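Local coordinates for bifunctional GH43-CE protein (Bacteroides eggerthii, PDB 6MLY) that probably cleaves xylose units from xylan-type chains through a family 43 glycoside hydrolase domain and carries a second, esterase-like domain of the alpha/beta-hydrolase type, at residues G201-F214 against Q251-Y265. Residues are numbered along the deposited sequence; the frame is centred on the assembly and turned at random.
Sequences GSQLFKVNGKYYLF and QGGLVDTPDGRWFAY
Phe214 and Leu254 meet at about a right angle between two successive antiparallel hairpins of the family 43 domain, a fold built as a five-bladed beta-propeller. Strand 203-207 passes strand 251-256 at 7.0 Å between axes, too far for backbone pairing, so side chains fill the interface, as between neighbouring blades. Packing is tightest in the middle: Phe214 sets CZ 3.5 Å from Leu254 CG, and Gly253 CA lies over one face of its ring. A chi1 of -63° turns the Phe205 ring beside its own backbone N and out over strand 251-256, where Leu254 N lies over one face and CE2 comes 3.6 Å from Gly253 CA. Gly253, having no side chain, lets that ring come close to the strand.

Beside this apolar layer lies one polar link. Tyr265 OH donates to Gln203 OE1 at 2.6 Å, with a C=O...O angle of 145°, and comes in somewhat out of the carbonyl plane. The amide and ring planes stand 51° apart. The same hydroxyl meets Phe205 CZ at the ring edge and is also hydrogen-bonded to Met35 N. A leucine in place of Gln203 would probably leave the Tyr265 hydroxyl without its acceptor across the contact and the hydrogen-bond partner of NE2 without its donor.

Toward the hairpin turns, Val207 lays CG1 and CG2 on Trp262, CG2 3.6 Å from CH2, a close apolar touch between partly exposed residues. The loose side is the other end, where partly exposed Gly201 and Gln251 approach only to 4.0 Å, CA to NE2. Gly201 itself lies about 4 Å from the side chain of Asp143, predicted to tune the proton donor's pKa. The chemistry thus implies a mainly apolar seam between blades, with a single hydrogen bond across it probably helping to set the alignment near Gln203.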
# COMPACT_ATOMS: atom_id res chain seq x y z
N GLY A 201 -20.35 4.24 22.66
CA GLY A 201 -20.23 2.77 22.38
C GLY A 201 -20.73 1.93 23.55
O GLY A 201 -20.03 1.04 24.03
N SER A 202 -21.96 2.23 24.00
CA SER A 202 -22.52 1.70 25.24
C SER A 202 -22.47 0.16 25.24
O SER A 202 -22.89 -0.46 24.27
CB SER A 202 -23.93 2.20 25.46
OG SER A 202 -23.93 3.56 25.84
N GLN A 203 -21.93 -0.42 26.32
CA GLN A 203 -21.89 -1.87 26.52
C GLN A 203 -22.05 -2.16 28.02
O GLN A 203 -21.17 -1.84 28.82
CB GLN A 203 -20.58 -2.46 25.99
CG GLN A 203 -20.46 -2.41 24.47
CD GLN A 203 -19.45 -3.40 23.94
OE1 GLN A 203 -19.53 -4.60 24.22
NE2 GLN A 203 -18.50 -2.91 23.17
N LEU A 204 -23.18 -2.77 28.39
CA LEU A 204 -23.56 -2.96 29.79
C LEU A 204 -23.20 -4.38 30.24
O LEU A 204 -23.46 -5.35 29.53
CB LEU A 204 -25.05 -2.69 29.97
CG LEU A 204 -25.56 -2.75 31.41
CD1 LEU A 204 -24.81 -1.76 32.29
CD2 LEU A 204 -27.05 -2.49 31.47
N PHE A 205 -22.59 -4.46 31.43
CA PHE A 205 -22.28 -5.71 32.11
C PHE A 205 -22.62 -5.58 33.60
O PHE A 205 -22.19 -4.62 34.26
CB PHE A 205 -20.81 -6.08 31.91
CG PHE A 205 -20.44 -6.33 30.47
CD1 PHE A 205 -20.41 -7.62 29.96
CD2 PHE A 205 -20.17 -5.28 29.61
CE1 PHE A 205 -20.09 -7.86 28.64
CE2 PHE A 205 -19.86 -5.51 28.28
CZ PHE A 205 -19.82 -6.80 27.80
N LYS A 206 -23.41 -6.53 34.11
CA LYS A 206 -23.63 -6.68 35.53
C LYS A 206 -22.64 -7.72 36.06
O LYS A 206 -22.64 -8.86 35.61
CB LYS A 206 -25.08 -7.08 35.80
CG LYS A 206 -25.53 -6.95 37.25
CD LYS A 206 -26.93 -7.45 37.48
CE LYS A 206 -27.37 -7.35 38.92
NZ LYS A 206 -28.82 -7.61 39.07
N VAL A 207 -21.78 -7.30 37.00
CA VAL A 207 -20.82 -8.17 37.64
C VAL A 207 -20.94 -7.99 39.15
O VAL A 207 -20.84 -6.86 39.65
CB VAL A 207 -19.38 -7.88 37.19
CG1 VAL A 207 -18.36 -8.69 37.98
CG2 VAL A 207 -19.20 -8.11 35.70
N ASN A 208 -21.14 -9.10 39.86
CA ASN A 208 -21.03 -9.14 41.30
C ASN A 208 -22.07 -8.20 41.91
O ASN A 208 -21.79 -7.48 42.87
CB ASN A 208 -19.60 -8.78 41.72
CG ASN A 208 -19.18 -9.45 43.01
OD1 ASN A 208 -19.52 -10.60 43.26
ND2 ASN A 208 -18.42 -8.73 43.84
N GLY A 209 -23.28 -8.19 41.33
CA GLY A 209 -24.39 -7.35 41.77
C GLY A 209 -24.05 -5.87 41.76
O GLY A 209 -24.43 -5.14 42.67
N LYS A 210 -23.33 -5.44 40.72
CA LYS A 210 -23.12 -4.02 40.40
C LYS A 210 -23.15 -3.87 38.88
O LYS A 210 -22.65 -4.74 38.16
CB LYS A 210 -21.79 -3.52 40.99
CG LYS A 210 -21.81 -3.22 42.48
CD LYS A 210 -21.12 -1.91 42.84
CE LYS A 210 -21.27 -1.53 44.29
NZ LYS A 210 -20.10 -1.97 45.09
N TYR A 211 -23.75 -2.78 38.40
CA TYR A 211 -23.92 -2.51 36.97
C TYR A 211 -22.77 -1.62 36.49
O TYR A 211 -22.58 -0.52 37.00
CB TYR A 211 -25.26 -1.83 36.69
CG TYR A 211 -26.47 -2.70 36.93
CD1 TYR A 211 -26.93 -2.96 38.22
CD2 TYR A 211 -27.16 -3.27 35.87
CE1 TYR A 211 -28.04 -3.76 38.44
CE2 TYR A 211 -28.28 -4.07 36.08
CZ TYR A 211 -28.71 -4.31 37.37
OH TYR A 211 -29.81 -5.10 37.57
N TYR A 212 -22.01 -2.12 35.50
CA TYR A 212 -20.88 -1.42 34.89
C TYR A 212 -21.16 -1.19 33.40
O TYR A 212 -21.16 -2.15 32.62
CB TYR A 212 -19.59 -2.22 35.10
CG TYR A 212 -19.18 -2.38 36.54
CD1 TYR A 212 -18.37 -1.44 37.16
CD2 TYR A 212 -19.60 -3.47 37.29
CE1 TYR A 212 -17.99 -1.58 38.48
CE2 TYR A 212 -19.23 -3.62 38.61
CZ TYR A 212 -18.42 -2.67 39.21
OH TYR A 212 -18.05 -2.80 40.52
N LEU A 213 -21.39 0.07 33.02
CA LEU A 213 -21.59 0.47 31.61
C LEU A 213 -20.30 1.08 31.05
O LEU A 213 -19.83 2.12 31.51
CB LEU A 213 -22.74 1.48 31.51
CG LEU A 213 -22.94 2.09 30.12
CD1 LEU A 213 -23.33 1.02 29.11
CD2 LEU A 213 -24.00 3.19 30.15
N PHE A 214 -19.75 0.42 30.01
CA PHE A 214 -18.59 0.92 29.29
C PHE A 214 -19.05 1.80 28.12
O PHE A 214 -20.11 1.57 27.53
CB PHE A 214 -17.73 -0.26 28.81
CG PHE A 214 -16.91 -0.90 29.90
CD1 PHE A 214 -17.51 -1.70 30.86
CD2 PHE A 214 -15.54 -0.72 29.96
CE1 PHE A 214 -16.76 -2.29 31.86
CE2 PHE A 214 -14.79 -1.31 30.96
CZ PHE A 214 -15.40 -2.09 31.91
N GLN A 251 -13.32 1.69 23.62
CA GLN A 251 -14.57 1.05 23.21
C GLN A 251 -14.46 -0.47 23.34
O GLN A 251 -13.59 -1.09 22.73
CB GLN A 251 -14.96 1.44 21.78
CG GLN A 251 -16.18 0.69 21.28
CD GLN A 251 -16.79 1.33 20.06
OE1 GLN A 251 -16.21 2.22 19.44
NE2 GLN A 251 -17.99 0.89 19.71
N GLY A 252 -15.40 -1.04 24.10
CA GLY A 252 -15.49 -2.46 24.38
C GLY A 252 -16.23 -2.71 25.69
O GLY A 252 -17.02 -1.88 26.14
N GLY A 253 -15.96 -3.88 26.28
CA GLY A 253 -16.54 -4.29 27.55
C GLY A 253 -15.66 -5.31 28.26
O GLY A 253 -14.50 -5.49 27.87
N LEU A 254 -16.23 -5.96 29.28
CA LEU A 254 -15.53 -6.95 30.10
C LEU A 254 -15.78 -8.36 29.56
O LEU A 254 -16.83 -8.64 29.00
CB LEU A 254 -16.02 -6.85 31.55
CG LEU A 254 -15.59 -5.60 32.31
CD1 LEU A 254 -16.33 -5.50 33.64
CD2 LEU A 254 -14.08 -5.59 32.52
N VAL A 255 -14.78 -9.23 29.74
CA VAL A 255 -14.93 -10.67 29.58
C VAL A 255 -14.03 -11.34 30.62
O VAL A 255 -12.92 -10.88 30.87
CB VAL A 255 -14.58 -11.16 28.16
CG1 VAL A 255 -13.18 -10.72 27.74
CG2 VAL A 255 -14.73 -12.67 28.06
N ASP A 256 -14.53 -12.44 31.19
CA ASP A 256 -13.85 -13.17 32.24
C ASP A 256 -13.41 -14.52 31.68
O ASP A 256 -13.89 -14.93 30.62
CB ASP A 256 -14.75 -13.32 33.48
CG ASP A 256 -16.02 -14.13 33.26
OD1 ASP A 256 -16.56 -14.10 32.13
OD2 ASP A 256 -16.46 -14.78 34.24
N THR A 257 -12.50 -15.18 32.39
CA THR A 257 -12.05 -16.53 32.08
C THR A 257 -12.64 -17.49 33.10
O THR A 257 -12.91 -17.09 34.23
CB THR A 257 -10.51 -16.61 32.06
OG1 THR A 257 -10.03 -16.34 33.37
CG2 THR A 257 -9.88 -15.66 31.07
N PRO A 258 -12.84 -18.79 32.76
CA PRO A 258 -13.37 -19.76 33.72
C PRO A 258 -12.64 -19.79 35.07
O PRO A 258 -13.26 -20.06 36.09
CB PRO A 258 -13.24 -21.12 33.00
CG PRO A 258 -12.40 -20.85 31.77
CD PRO A 258 -12.58 -19.39 31.44
N ASP A 259 -11.33 -19.49 35.07
CA ASP A 259 -10.52 -19.50 36.28
C ASP A 259 -10.56 -18.14 36.98
O ASP A 259 -10.00 -17.99 38.07
CB ASP A 259 -9.07 -19.92 35.99
CG ASP A 259 -8.32 -18.95 35.11
OD1 ASP A 259 -8.59 -18.93 33.89
OD2 ASP A 259 -7.49 -18.19 35.65
N GLY A 260 -11.20 -17.14 36.35
CA GLY A 260 -11.63 -15.92 37.04
C GLY A 260 -10.75 -14.71 36.75
O GLY A 260 -10.88 -13.69 37.42
N ARG A 261 -9.85 -14.82 35.76
CA ARG A 261 -9.06 -13.67 35.30
C ARG A 261 -9.95 -12.77 34.44
O ARG A 261 -10.77 -13.26 33.67
CB ARG A 261 -7.84 -14.13 34.49
CG ARG A 261 -6.74 -14.79 35.32
CD ARG A 261 -5.73 -15.48 34.43
NE ARG A 261 -6.33 -16.59 33.69
CZ ARG A 261 -5.81 -17.13 32.60
NH1 ARG A 261 -4.72 -16.63 32.05
NH2 ARG A 261 -6.40 -18.18 32.05
N TRP A 262 -9.76 -11.45 34.57
CA TRP A 262 -10.55 -10.47 33.83
C TRP A 262 -9.70 -9.76 32.76
O TRP A 262 -8.47 -9.57 32.90
CB TRP A 262 -11.21 -9.48 34.79
CG TRP A 262 -12.33 -10.09 35.58
CD1 TRP A 262 -12.23 -10.74 36.77
CD2 TRP A 262 -13.72 -10.10 35.23
NE1 TRP A 262 -13.47 -11.15 37.19
CE2 TRP A 262 -14.40 -10.77 36.26
CE3 TRP A 262 -14.46 -9.60 34.14
CZ2 TRP A 262 -15.78 -10.97 36.24
CZ3 TRP A 262 -15.83 -9.79 34.13
CH2 TRP A 262 -16.47 -10.47 35.16
N PHE A 263 -10.38 -9.38 31.67
CA PHE A 263 -9.82 -8.69 30.53
C PHE A 263 -10.83 -7.66 30.03
O PHE A 263 -12.04 -7.83 30.20
CB PHE A 263 -9.48 -9.70 29.43
CG PHE A 263 -8.32 -10.61 29.75
CD1 PHE A 263 -8.54 -11.82 30.40
CD2 PHE A 263 -7.02 -10.27 29.42
CE1 PHE A 263 -7.48 -12.66 30.70
CE2 PHE A 263 -5.96 -11.11 29.72
CZ PHE A 263 -6.19 -12.30 30.36
N ALA A 264 -10.32 -6.59 29.42
CA ALA A 264 -11.13 -5.61 28.69
C ALA A 264 -10.83 -5.75 27.19
O ALA A 264 -9.70 -5.51 26.78
CB ALA A 264 -10.83 -4.22 29.17
N TYR A 265 -11.84 -6.14 26.40
CA TYR A 265 -11.68 -6.19 24.94
C TYR A 265 -11.97 -4.79 24.39
O TYR A 265 -13.03 -4.22 24.66
CB TYR A 265 -12.55 -7.29 24.32
CG TYR A 265 -14.04 -7.13 24.47
CD1 TYR A 265 -14.79 -6.43 23.54
CD2 TYR A 265 -14.71 -7.72 25.53
CE1 TYR A 265 -16.16 -6.30 23.67
CE2 TYR A 265 -16.08 -7.60 25.68
CZ TYR A 265 -16.81 -6.89 24.74
OH TYR A 265 -18.16 -6.77 24.88